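Local atomic coordinates of ditrans,polycis-undecaprenyl-diphosphate synthase ((2E,6E)-farnesyl-diphosphate specific) (Acinetobacter baumannii, PDB entry 6ACS), a protein that probably catalyses the sequential condensation of eight isopentenyl diphosphates with farnesyl diphosphate to make undecaprenyl diphosphate, precursor of the lipid carrier for bacterial cell wall synthesis. Residues L9-A14 and D177-D182; L80-I85 and S110-L115; N40-I45 and T211-F216; R91-N96 and A124-M129. All blocks are in the same frame, centred on the assembly; numbering follows the deposited sequence.

Interaction 1 (L9-A14 and D177-D182)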
loop_
_atom_site.group_PDB
_atom_site.type_symbol
_atom_site.label_atom_id
_atom_site.label_comp_id
_atom_site.label_asym_id
_atom_site.label_seq_id
_atom_site.Cartn_x
_atom_site.Cartn_y
_atom_site.Cartn_z
ATOM N N LEU B 9 0.225 21.198 2.957
ATOM C CA LEU B 9 1.570 20.641 2.932
ATOM C C LEU B 9 1.564 19.230 3.499
ATOM O O LEU B 9 0.859 18.961 4.479
ATOM C CB LEU B 9 2.534 21.504 3.735
ATOM C CG LEU B 9 2.992 22.764 2.996
ATOM C CD1 LEU B 9 3.551 23.771 3.977
ATOM C CD2 LEU B 9 4.047 22.371 1.961
ATOM N N PRO B 10 2.312 18.296 2.925
ATOM C CA PRO B 10 2.380 16.953 3.520
ATOM C C PRO B 10 3.182 16.969 4.812
ATOM O O PRO B 10 4.143 17.733 4.963
ATOM C CB PRO B 10 3.085 16.116 2.444
ATOM C CG PRO B 10 3.927 17.106 1.696
ATOM C CD PRO B 10 3.170 18.439 1.739
ATOM N N GLN B 11 2.786 16.092 5.750
ATOM C CA GLN B 11 3.581 15.911 6.963
ATOM C C GLN B 11 4.745 14.960 6.738
ATOM O O GLN B 11 5.777 15.055 7.413
ATOM C CB GLN B 11 2.722 15.346 8.101
ATOM C CG GLN B 11 1.360 15.993 8.255
ATOM C CD GLN B 11 1.086 16.454 9.674
ATOM O OE1 GLN B 11 0.233 17.317 9.901
ATOM N NE2 GLN B 11 1.809 15.890 10.636
ATOM N N HIS B 12 4.575 14.016 5.825
ATOM C CA HIS B 12 5.558 12.968 5.598
ATOM C C HIS B 12 5.570 12.659 4.105
ATOM O O HIS B 12 4.552 12.260 3.517
ATOM C CB HIS B 12 5.216 11.743 6.451
ATOM C CG HIS B 12 6.240 10.647 6.421
ATOM N ND1 HIS B 12 6.152 9.552 7.254
ATOM C CD2 HIS B 12 7.349 10.453 5.662
ATOM C CE1 HIS B 12 7.165 8.732 7.016
ATOM N NE2 HIS B 12 7.899 9.249 6.049
ATOM N N VAL B 13 6.727 12.905 3.492
ATOM C CA VAL B 13 6.966 12.640 2.078
ATOM C C VAL B 13 7.876 11.432 1.970
ATOM O O VAL B 13 8.874 11.329 2.694
ATOM C CB VAL B 13 7.618 13.849 1.383
ATOM C CG1 VAL B 13 7.936 13.497 -0.077
ATOM C CG2 VAL B 13 6.702 15.044 1.474
ATOM N N ALA B 14 7.545 10.525 1.058
ATOM C CA ALA B 14 8.393 9.381 0.764
ATOM C C ALA B 14 8.767 9.435 -0.704
ATOM O O ALA B 14 7.960 9.848 -1.530
ATOM C CB ALA B 14 7.690 8.059 1.074
ATOM N N ASP B 177 6.250 6.012 15.029
ATOM C CA ASP B 177 6.194 7.217 15.848
ATOM C C ASP B 177 6.199 8.480 14.999
ATOM O O ASP B 177 6.208 9.585 15.553
ATOM C CB ASP B 177 7.351 7.234 16.850
ATOM C CG ASP B 177 8.714 7.201 16.177
ATOM O OD1 ASP B 177 8.865 6.527 15.132
ATOM O OD2 ASP B 177 9.650 7.787 16.739
ATOM N N LEU B 178 6.224 8.341 13.683
ATOM C CA LEU B 178 6.148 9.465 12.762
ATOM C C LEU B 178 4.769 9.506 12.121
ATOM O O LEU B 178 4.039 8.507 12.141
ATOM C CB LEU B 178 7.226 9.349 11.675
ATOM C CG LEU B 178 8.679 9.359 12.158
ATOM C CD1 LEU B 178 9.624 9.163 10.975
ATOM C CD2 LEU B 178 9.011 10.659 12.896
ATOM N N PRO B 179 4.366 10.644 11.550
ATOM C CA PRO B 179 3.082 10.684 10.831
ATOM C C PRO B 179 3.063 9.664 9.705
ATOM O O PRO B 179 4.105 9.317 9.153
ATOM C CB PRO B 179 3.030 12.114 10.269
ATOM C CG PRO B 179 3.972 12.901 11.112
ATOM C CD PRO B 179 5.064 11.938 11.511
ATOM N N ALA B 180 1.860 9.194 9.351
ATOM C CA ALA B 180 1.739 8.315 8.192
ATOM C C ALA B 180 2.158 9.077 6.946
ATOM O O ALA B 180 2.068 10.299 6.898
ATOM C CB ALA B 180 0.311 7.790 8.023
ATOM N N VAL B 181 2.626 8.341 5.944
ATOM C CA VAL B 181 3.071 8.960 4.693
ATOM C C VAL B 181 1.875 9.596 3.997
ATOM O O VAL B 181 0.856 8.939 3.745
ATOM C CB VAL B 181 3.760 7.932 3.780
ATOM C CG1 VAL B 181 4.103 8.570 2.401
ATOM C CG2 VAL B 181 5.028 7.385 4.445
ATOM N N ASP B 182 1.989 10.894 3.704
ATOM C CA ASP B 182 0.949 11.652 3.014
ATOM C C ASP B 182 1.167 11.705 1.521
ATOM O O ASP B 182 0.192 11.802 0.747
ATOM C CB ASP B 182 0.926 13.103 3.499
ATOM C CG ASP B 182 0.570 13.228 4.927
ATOM O OD1 ASP B 182 -0.415 12.593 5.363
ATOM O OD2 ASP B 182 1.273 13.974 5.616
#
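Pro179 meets the first segment twice, by its ring and by its carbonyl. The side chain of Gln11 crosses the proline ring at about a right angle, NE2 lying 3.7 Å from Pro179 CG. The carbonyl turns to His12, whose CG stands opposite its backbone N (chi1 -174°), a torsion that carries ND1 to Pro179 O; the bond, 2.8 Å, is nearly straight (174°) and lies in the imidazole plane. Because NE2 of this buried ring bonds to Thr58, both nitrogens are engaged and the ring's rotation is fixed. Ala180 contributes backbone, its O standing 3.5 Å from His12 CB. Val181 uses its two branches separately: CG2 sits over the imidazole face, 3.7 Å from the centroid of the His12 ring, a CH-pi contact, while CG1 meets Ala14 CB at 3.9 Å. A beta-branched residue suits a place with apolar neighbours in two directions. Asp182 pairs by backbone and side chain alike. Its N donates to His12 O at 2.9 Å, while OD2 accepts from Gln11 N (2.6 Å) on its anti side and more weakly from His12 N; OD1 goes to Gln241. The contact leads into two adjacent central strands of the parallel sheet of the cis-prenyltransferase fold, 12-17 and 183-186, with 56-61 on the other side of 12-17. Helix 218-235 packs on Pro10 and Asp182, and helix 239-252 on Gln11 and Pro179.

Interaction 2 (L80-I85 and S110-L115)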
loop_
_atom_site.group_PDB
_atom_site.type_symbol
_atom_site.label_atom_id
_atom_site.label_comp_id
_atom_site.label_asym_id
_atom_site.label_seq_id
_atom_site.Cartn_x
_atom_site.Cartn_y
_atom_site.Cartn_z
ATOM N N LEU B 80 29.816 3.506 -0.809
ATOM C CA LEU B 80 29.223 4.779 -1.195
ATOM C C LEU B 80 28.231 5.244 -0.142
ATOM O O LEU B 80 28.208 6.423 0.227
ATOM C CB LEU B 80 28.552 4.645 -2.559
ATOM C CG LEU B 80 28.137 5.936 -3.251
ATOM C CD1 LEU B 80 29.322 6.888 -3.375
ATOM C CD2 LEU B 80 27.568 5.601 -4.624
ATOM N N LEU B 81 27.413 4.320 0.361
ATOM C CA LEU B 81 26.469 4.655 1.421
ATOM C C LEU B 81 27.193 5.154 2.665
ATOM O O LEU B 81 26.800 6.167 3.257
ATOM C CB LEU B 81 25.609 3.429 1.748
ATOM C CG LEU B 81 24.606 3.559 2.887
ATOM C CD1 LEU B 81 23.592 4.648 2.565
ATOM C CD2 LEU B 81 23.902 2.220 3.114
ATOM N N GLU B 82 28.267 4.469 3.063
ATOM C CA GLU B 82 29.017 4.894 4.247
ATOM C C GLU B 82 29.591 6.297 4.065
ATOM O O GLU B 82 29.492 7.153 4.961
ATOM C CB GLU B 82 30.133 3.895 4.550
ATOM C CG GLU B 82 29.643 2.519 4.964
ATOM C CD GLU B 82 30.763 1.494 5.026
ATOM O OE1 GLU B 82 31.871 1.793 4.539
ATOM O OE2 GLU B 82 30.533 0.389 5.563
ATOM N N GLU B 83 30.204 6.552 2.907
ATOM C CA GLU B 83 30.778 7.870 2.653
ATOM C C GLU B 83 29.695 8.939 2.625
ATOM O O GLU B 83 29.912 10.071 3.073
ATOM C CB GLU B 83 31.555 7.858 1.337
ATOM C CG GLU B 83 32.675 8.871 1.279
ATOM C CD GLU B 83 34.037 8.212 1.252
ATOM O OE1 GLU B 83 34.153 7.108 0.672
ATOM O OE2 GLU B 83 34.989 8.792 1.819
ATOM N N THR B 84 28.518 8.597 2.100
ATOM C CA THR B 84 27.430 9.564 2.036
ATOM C C THR B 84 26.885 9.884 3.426
ATOM O O THR B 84 26.575 11.045 3.726
ATOM C CB THR B 84 26.337 9.033 1.110
ATOM O OG1 THR B 84 26.913 8.740 -0.177
ATOM C CG2 THR B 84 25.215 10.055 0.956
ATOM N N ILE B 85 26.754 8.873 4.286
ATOM C CA ILE B 85 26.346 9.135 5.666
ATOM C C ILE B 85 27.345 10.077 6.333
ATOM O O ILE B 85 26.964 11.050 7.011
ATOM C CB ILE B 85 26.200 7.814 6.445
ATOM C CG1 ILE B 85 25.077 6.958 5.844
ATOM C CG2 ILE B 85 25.940 8.088 7.916
ATOM C CD1 ILE B 85 25.010 5.572 6.418
ATOM N N SER B 110 29.365 -4.923 9.493
ATOM C CA SER B 110 29.337 -4.394 10.853
ATOM C C SER B 110 29.747 -2.927 10.898
ATOM O O SER B 110 29.232 -2.168 11.729
ATOM C CB SER B 110 30.223 -5.242 11.767
ATOM O OG SER B 110 31.534 -5.352 11.249
ATOM N N HIS B 111 30.664 -2.507 10.022
ATOM C CA HIS B 111 31.093 -1.110 10.020
ATOM C C HIS B 111 29.955 -0.188 9.589
ATOM O O HIS B 111 29.797 0.914 10.131
ATOM C CB HIS B 111 32.303 -0.933 9.108
ATOM C CG HIS B 111 32.952 0.409 9.226
ATOM N ND1 HIS B 111 33.754 0.753 10.295
ATOM C CD2 HIS B 111 32.907 1.500 8.423
ATOM C CE1 HIS B 111 34.187 1.990 10.138
ATOM N NE2 HIS B 111 33.685 2.467 9.013
ATOM N N LEU B 112 29.152 -0.625 8.615
ATOM C CA LEU B 112 27.988 0.157 8.208
ATOM C C LEU B 112 26.951 0.223 9.319
ATOM O O LEU B 112 26.332 1.271 9.532
ATOM C CB LEU B 112 27.362 -0.434 6.945
ATOM C CG LEU B 112 26.044 0.212 6.482
ATOM C CD1 LEU B 112 26.185 1.711 6.233
ATOM C CD2 LEU B 112 25.499 -0.489 5.255
ATOM N N VAL B 113 26.728 -0.892 10.020
ATOM C CA VAL B 113 25.777 -0.891 11.128
ATOM C C VAL B 113 26.224 0.083 12.209
ATOM O O VAL B 113 25.425 0.875 12.730
ATOM C CB VAL B 113 25.601 -2.312 11.690
ATOM C CG1 VAL B 113 24.653 -2.281 12.880
ATOM C CG2 VAL B 113 25.097 -3.249 10.604
ATOM N N ALA B 114 27.512 0.041 12.559
ATOM C CA ALA B 114 28.037 0.958 13.566
ATOM C C ALA B 114 27.898 2.405 13.112
ATOM O O ALA B 114 27.557 3.285 13.913
ATOM C CB ALA B 114 29.498 0.619 13.872
ATOM N N LEU B 115 28.141 2.668 11.823
ATOM C CA LEU B 115 28.002 4.024 11.316
ATOM C C LEU B 115 26.552 4.491 11.368
ATOM O O LEU B 115 26.286 5.650 11.705
ATOM C CB LEU B 115 28.545 4.096 9.893
ATOM C CG LEU B 115 28.481 5.453 9.193
ATOM C CD1 LEU B 115 29.134 6.542 10.043
ATOM C CD2 LEU B 115 29.147 5.357 7.837
#
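Leu81, Glu82 and Ile85 of helix 71-95 pack on Leu112 and Leu115 of helix 110-123, two successive helices joined through strand 97-102. Their axes run nearly parallel, 10.4 Å apart, and the signed crossing angle of 23° is consistent with ridges-into-grooves packing, the i to i+4 ridge Leu81-Ile85 lying against the i to i+3 ridge Leu112-Leu115. Leu112 has CG anti to the backbone N (chi1 174°), which brings CD2 within 3.8 Å of Leu81 CD2, the two side chains crossing at about a right angle, and CD1 within 4.0 Å of Ile85 CD1. Ile85 and Leu115 instead slide past one another in opposite directions, Ile85 CG2 resting 3.9 Å from Leu115 CG. One methyl of Leu115, CD2, lies 3.4 Å from Glu82 O. Glu82 runs through the middle of the contact and serves it with its aliphatic stem: CB packs on Leu115 CD2, and CG lies 3.8 Å from Leu112 CD1. Beyond CG the chain is extended (chi2 170°), which carries the carboxylate across to the first turn of the neighbouring helix, where the helix dipole would probably favour a negative charge. There Glu82 OE2 stands 3.5 Å from Leu112 N and, in the plane of the His111 ring, meets its edge at CD2, 3.9 Å away.

Interaction 3 (N40-I45 and T211-F216)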
loop_
_atom_site.group_PDB
_atom_site.type_symbol
_atom_site.label_atom_id
_atom_site.label_comp_id
_atom_site.label_asym_id
_atom_site.label_seq_id
_atom_site.Cartn_x
_atom_site.Cartn_y
_atom_site.Cartn_z
ATOM N N ASN B 40 24.613 16.393 -6.100
ATOM C CA ASN B 40 23.719 15.730 -5.162
ATOM C C ASN B 40 22.284 16.138 -5.485
ATOM O O ASN B 40 21.959 17.329 -5.471
ATOM C CB ASN B 40 24.091 16.097 -3.728
ATOM C CG ASN B 40 23.453 15.182 -2.708
ATOM O OD1 ASN B 40 22.366 14.645 -2.927
ATOM N ND2 ASN B 40 24.137 14.983 -1.586
ATOM N N VAL B 41 21.418 15.155 -5.722
ATOM C CA VAL B 41 20.021 15.430 -6.059
ATOM C C VAL B 41 19.179 15.620 -4.804
ATOM O O VAL B 41 18.247 16.431 -4.788
ATOM C CB VAL B 41 19.456 14.306 -6.955
ATOM C CG1 VAL B 41 17.980 14.525 -7.240
ATOM C CG2 VAL B 41 20.224 14.245 -8.263
ATOM N N LEU B 42 19.482 14.857 -3.750
ATOM C CA LEU B 42 18.616 14.822 -2.574
ATOM C C LEU B 42 18.735 16.084 -1.718
ATOM O O LEU B 42 17.749 16.488 -1.097
ATOM C CB LEU B 42 18.918 13.570 -1.746
ATOM C CG LEU B 42 17.997 13.239 -0.563
ATOM C CD1 LEU B 42 16.554 13.151 -1.039
ATOM C CD2 LEU B 42 18.400 11.922 0.079
ATOM N N ASP B 43 19.913 16.720 -1.669
ATOM C CA ASP B 43 20.120 17.831 -0.737
ATOM C C ASP B 43 19.140 18.989 -0.914
ATOM O O ASP B 43 18.612 19.480 0.104
ATOM C CB ASP B 43 21.566 18.329 -0.843
ATOM C CG ASP B 43 22.558 17.370 -0.227
ATOM O OD1 ASP B 43 22.143 16.468 0.534
ATOM O OD2 ASP B 43 23.764 17.522 -0.514
ATOM N N PRO B 44 18.883 19.505 -2.128
ATOM C CA PRO B 44 17.893 20.590 -2.255
ATOM C C PRO B 44 16.506 20.169 -1.831
ATOM O O PRO B 44 15.736 21.001 -1.326
ATOM C CB PRO B 44 17.924 20.931 -3.754
ATOM C CG PRO B 44 19.189 20.346 -4.269
ATOM C CD PRO B 44 19.499 19.169 -3.425
ATOM N N ILE B 45 16.177 18.884 -2.014
ATOM C CA ILE B 45 14.874 18.356 -1.620
ATOM C C ILE B 45 14.747 18.358 -0.104
ATOM O O ILE B 45 13.730 18.788 0.461
ATOM C CB ILE B 45 14.692 16.936 -2.186
ATOM C CG1 ILE B 45 14.862 16.930 -3.710
ATOM C CG2 ILE B 45 13.369 16.303 -1.706
ATOM C CD1 ILE B 45 13.971 17.830 -4.427
ATOM N N THR B 211 10.394 11.583 -15.065
ATOM C CA THR B 211 11.729 12.111 -14.817
ATOM C C THR B 211 12.594 11.063 -14.133
ATOM O O THR B 211 12.170 10.441 -13.157
ATOM C CB THR B 211 11.637 13.366 -13.944
ATOM O OG1 THR B 211 10.867 14.381 -14.611
ATOM C CG2 THR B 211 13.025 13.892 -13.602
ATOM N N LEU B 212 13.798 10.838 -14.664
ATOM C CA LEU B 212 14.736 9.946 -13.996
ATOM C C LEU B 212 15.331 10.654 -12.784
ATOM O O LEU B 212 15.545 11.868 -12.808
ATOM C CB LEU B 212 15.847 9.508 -14.953
ATOM C CG LEU B 212 15.374 8.877 -16.264
ATOM C CD1 LEU B 212 16.566 8.460 -17.162
ATOM C CD2 LEU B 212 14.446 7.689 -15.995
ATOM N N TRP B 213 15.599 9.886 -11.716
ATOM C CA TRP B 213 16.061 10.484 -10.462
ATOM C C TRP B 213 17.251 11.428 -10.616
ATOM O O TRP B 213 17.217 12.513 -10.013
ATOM C CB TRP B 213 16.387 9.406 -9.416
ATOM C CG TRP B 213 16.885 10.019 -8.126
ATOM C CD1 TRP B 213 18.160 9.975 -7.626
ATOM C CD2 TRP B 213 16.126 10.811 -7.211
ATOM N NE1 TRP B 213 18.230 10.672 -6.446
ATOM C CE2 TRP B 213 16.995 11.199 -6.170
ATOM C CE3 TRP B 213 14.791 11.223 -7.162
ATOM C CZ2 TRP B 213 16.574 11.970 -5.099
ATOM C CZ3 TRP B 213 14.377 11.995 -6.090
ATOM C CH2 TRP B 213 15.261 12.355 -5.077
ATOM N N PRO B 214 18.321 11.098 -11.359
ATOM C CA PRO B 214 19.450 12.047 -11.458
ATOM C C PRO B 214 19.058 13.394 -12.024
ATOM O O PRO B 214 19.768 14.382 -11.797
ATOM C CB PRO B 214 20.451 11.321 -12.365
ATOM C CG PRO B 214 20.117 9.891 -12.244
ATOM C CD PRO B 214 18.630 9.829 -12.046
ATOM N N GLU B 215 17.950 13.472 -12.751
ATOM C CA GLU B 215 17.481 14.719 -13.321
ATOM C C GLU B 215 16.338 15.325 -12.521
ATOM O O GLU B 215 15.751 16.315 -12.960
ATOM C CB GLU B 215 17.049 14.493 -14.768
ATOM C CG GLU B 215 18.205 14.379 -15.729
ATOM C CD GLU B 215 17.860 13.553 -16.947
ATOM O OE1 GLU B 215 16.986 12.669 -16.832
ATOM O OE2 GLU B 215 18.455 13.790 -18.022
ATOM N N PHE B 216 15.998 14.749 -11.366
ATOM C CA PHE B 216 14.903 15.284 -10.570
ATOM C C PHE B 216 15.365 16.574 -9.902
ATOM O O PHE B 216 16.454 16.623 -9.326
ATOM C CB PHE B 216 14.454 14.253 -9.528
ATOM C CG PHE B 216 13.135 14.569 -8.878
ATOM C CD1 PHE B 216 11.955 14.522 -9.609
ATOM C CD2 PHE B 216 13.070 14.899 -7.528
ATOM C CE1 PHE B 216 10.730 14.809 -9.009
ATOM C CE2 PHE B 216 11.846 15.179 -6.918
ATOM C CZ PHE B 216 10.676 15.133 -7.663
HETATM O O HOH W 1 17.120 17.871 -6.654
#
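Val41 is the bump of this contact, and the turn formed by Trp213 to Phe216 is the hollow that takes it. One methyl, CG1, lies over a face of the indole, offset toward the rim, in a CH-pi contact 3.9 Å from the centroid of the Trp213 six-membered ring. Trp213 offers that face because its CG is opposite the backbone N (chi1 179°), laying the indole alongside Val41. Backbone carbonyls complete the hollow, with Phe216 O 3.3 Å from Val41 CG1 and Pro214 O 3.6 Å from Val41 CG2. A branched, compact side chain suits the place, its methyls straddling the carbonyls of the turn, CG1 on the indole side and CG2 toward Pro214. The hollow is shaped by the 3-10 segment 213-215, while the bump projects from the residues leading into helix 42-52, where Asn40 OD1 accepts weak capping bonds from Leu42 N and Asp43 N. In this cis-prenyltransferase fold the pairing borders the probable active site: Trp213 lies near Asp18, predicted to bind magnesium, and Pro214 near Gly19, predicted to bind substrate. Leu42 meets the indole at its edge, with CD1 4.2 Å from Trp213 CZ2. Beside the apolar wedge a water spans the two backbones, donating to Val41 O (2.6 Å) and to Phe216 O (3.0 Å).

Interaction 4 (R91-N96 and A124-M129)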
loop_
_atom_site.group_PDB
_atom_site.type_symbol
_atom_site.label_atom_id
_atom_site.label_comp_id
_atom_site.label_asym_id
_atom_site.label_seq_id
_atom_site.Cartn_x
_atom_site.Cartn_y
_atom_site.Cartn_z
ATOM N N ARG B 91 25.580 18.335 7.652
ATOM C CA ARG B 91 24.394 19.005 7.124
ATOM C C ARG B 91 23.188 18.761 8.021
ATOM O O ARG B 91 22.369 19.665 8.246
ATOM C CB ARG B 91 24.113 18.529 5.696
ATOM C CG ARG B 91 25.067 19.096 4.648
ATOM C CD ARG B 91 24.795 18.507 3.271
ATOM N NE ARG B 91 23.371 18.271 3.053
ATOM C CZ ARG B 91 22.524 19.184 2.589
ATOM N NH1 ARG B 91 22.959 20.402 2.291
ATOM N NH2 ARG B 91 21.242 18.880 2.424
ATOM N N MET B 92 23.066 17.537 8.543
ATOM C CA MET B 92 21.975 17.227 9.454
ATOM C C MET B 92 22.050 18.099 10.693
ATOM O O MET B 92 21.029 18.597 11.178
ATOM C CB MET B 92 22.040 15.753 9.838
ATOM C CG MET B 92 21.944 14.812 8.660
ATOM S SD MET B 92 20.418 15.008 7.715
ATOM C CE MET B 92 21.001 15.754 6.194
ATOM N N LYS B 93 23.259 18.304 11.211
ATOM C CA LYS B 93 23.425 19.222 12.332
ATOM C C LYS B 93 23.018 20.640 11.944
ATOM O O LYS B 93 22.302 21.320 12.687
ATOM C CB LYS B 93 24.872 19.168 12.818
ATOM C CG LYS B 93 25.233 17.818 13.432
ATOM C CD LYS B 93 26.645 17.803 13.998
ATOM C CE LYS B 93 26.865 16.598 14.905
ATOM N NZ LYS B 93 28.300 16.431 15.278
ATOM N N LYS B 94 23.458 21.097 10.768
ATOM C CA LYS B 94 23.158 22.458 10.327
ATOM C C LYS B 94 21.658 22.720 10.243
ATOM O O LYS B 94 21.188 23.801 10.621
ATOM C CB LYS B 94 23.805 22.731 8.971
ATOM C CG LYS B 94 23.467 24.111 8.412
ATOM C CD LYS B 94 24.073 24.344 7.033
ATOM C CE LYS B 94 23.675 25.711 6.484
ATOM N NZ LYS B 94 24.268 25.980 5.144
ATOM N N PHE B 95 20.886 21.759 9.732
ATOM C CA PHE B 95 19.461 21.985 9.519
ATOM C C PHE B 95 18.579 21.389 10.615
ATOM O O PHE B 95 17.352 21.424 10.486
ATOM C CB PHE B 95 19.039 21.438 8.153
ATOM C CG PHE B 95 19.599 22.212 6.991
ATOM C CD1 PHE B 95 18.979 23.371 6.549
ATOM C CD2 PHE B 95 20.746 21.780 6.341
ATOM C CE1 PHE B 95 19.494 24.087 5.482
ATOM C CE2 PHE B 95 21.266 22.491 5.272
ATOM C CZ PHE B 95 20.638 23.645 4.842
ATOM N N ASN B 96 19.171 20.880 11.697
ATOM C CA ASN B 96 18.425 20.314 12.826
ATOM C C ASN B 96 17.544 19.147 12.366
ATOM O O ASN B 96 16.361 19.051 12.716
ATOM C CB ASN B 96 17.600 21.389 13.537
ATOM C CG ASN B 96 17.184 20.975 14.941
ATOM O OD1 ASN B 96 16.028 21.140 15.333
ATOM N ND2 ASN B 96 18.126 20.432 15.702
ATOM N N ALA B 124 20.054 12.532 17.047
ATOM C CA ALA B 124 18.773 12.248 17.694
ATOM C C ALA B 124 18.164 13.494 18.330
ATOM O O ALA B 124 16.936 13.645 18.357
ATOM C CB ALA B 124 18.949 11.147 18.740
ATOM N N HIS B 125 18.998 14.385 18.877
ATOM C CA HIS B 125 18.470 15.570 19.547
ATOM C C HIS B 125 17.893 16.583 18.567
ATOM O O HIS B 125 17.149 17.477 18.986
ATOM C CB HIS B 125 19.551 16.226 20.409
ATOM C CG HIS B 125 19.788 15.522 21.709
ATOM N ND1 HIS B 125 20.515 14.354 21.803
ATOM C CD2 HIS B 125 19.382 15.813 22.967
ATOM C CE1 HIS B 125 20.550 13.959 23.063
ATOM N NE2 HIS B 125 19.869 14.826 23.790
ATOM N N HIS B 126 18.214 16.461 17.283
ATOM C CA HIS B 126 17.615 17.318 16.268
ATOM C C HIS B 126 16.128 17.011 16.128
ATOM O O HIS B 126 15.726 15.850 15.985
ATOM C CB HIS B 126 18.335 17.143 14.933
ATOM C CG HIS B 126 19.821 17.304 15.021
ATOM N ND1 HIS B 126 20.686 16.721 14.122
ATOM C CD2 HIS B 126 20.593 17.991 15.897
ATOM C CE1 HIS B 126 21.929 17.035 14.445
ATOM N NE2 HIS B 126 21.900 17.806 15.517
ATOM N N GLU B 127 15.307 18.055 16.175
ATOM C CA GLU B 127 13.868 17.879 16.290
ATOM C C GLU B 127 13.054 18.572 15.200
ATOM O O GLU B 127 11.824 18.579 15.293
ATOM C CB GLU B 127 13.422 18.367 17.672
ATOM C CG GLU B 127 13.833 19.806 17.956
ATOM C CD GLU B 127 12.764 20.811 17.559
ATOM O OE1 GLU B 127 11.589 20.404 17.412
ATOM O OE2 GLU B 127 13.100 22.002 17.376
ATOM N N ALA B 128 13.673 19.126 14.154
ATOM C CA ALA B 128 12.837 19.814 13.174
ATOM C C ALA B 128 12.283 18.890 12.098
ATOM O O ALA B 128 11.173 19.125 11.605
ATOM C CB ALA B 128 13.622 20.934 12.489
ATOM N N MET B 129 13.018 17.849 11.733
ATOM C CA MET B 129 12.570 16.934 10.689
ATOM C C MET B 129 13.342 15.643 10.867
ATOM O O MET B 129 14.444 15.653 11.413
ATOM C CB MET B 129 12.798 17.499 9.286
ATOM C CG MET B 129 12.170 16.660 8.188
ATOM S SD MET B 129 12.440 17.348 6.541
ATOM C CE MET B 129 14.113 16.813 6.194
HETATM O O HOH W 2 17.781 20.706 18.110
#
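Asn96 and His126 join a helix end to a loop, by backbone and side-chain hydrogen bonds and by an imidazole packed against the helix's last turn. The helix is 71-95, closed by a Schellman motif at Asn96, and the loop links helix 110-123 to strand 129-134. Asparagine suits the motif, as it tolerates the positive phi (59°) that turns the chain out of the helix. That turn also points its carbonyl at the loop, where Ala128 N donates to Asn96 O at 3.0 Å. Glu127 N donates to Asn96 OD1 at 3.3 Å, coming from above the carbonyl plane rather than toward a lone pair. Asn96 thus accepts from two consecutive loop amides, the side-chain bond being the less favourably aligned, just where strand 129-134 begins beside strand 97-102. Asn96 ND2 meanwhile lies against the backbone of the loop, 3.2 Å from His126 CA. His126 has CG anti to its carbonyl carbon (chi1 -52°), which swings the imidazole toward the helix; its ND1 is hydrogen-bonded to Ile97 O. The neighbouring CE1 reaches Lys93, whose aliphatic start crosses the imidazole at a slant while its amine extends outward: His126 CE1 is 3.5 Å from Lys93 CG and 3.4 Å from Lys93 CA.

From the N terminus, residues 9-14 open the first long loop, which closes only when 177-182 returns for interaction 1. Residues 40-45 open the second, closed by 211-216 in interaction 3; since that closure comes after 177-182, interactions 1 and 3 cross. Within both spans lie the shorter loops of interactions 2 and 4, which share helix 71-95 and also cross, their segments alternating along the chain. Interaction 1 ties a central strand of the sheet to the approach to its neighbour; interaction 3 joins helix 42-52 to a loop beyond the edge strand; interactions 2 and 4 bind helix 71-95 to the next helix and loop. An Asp43-Arg91 salt bridge connects interactions 3 and 4.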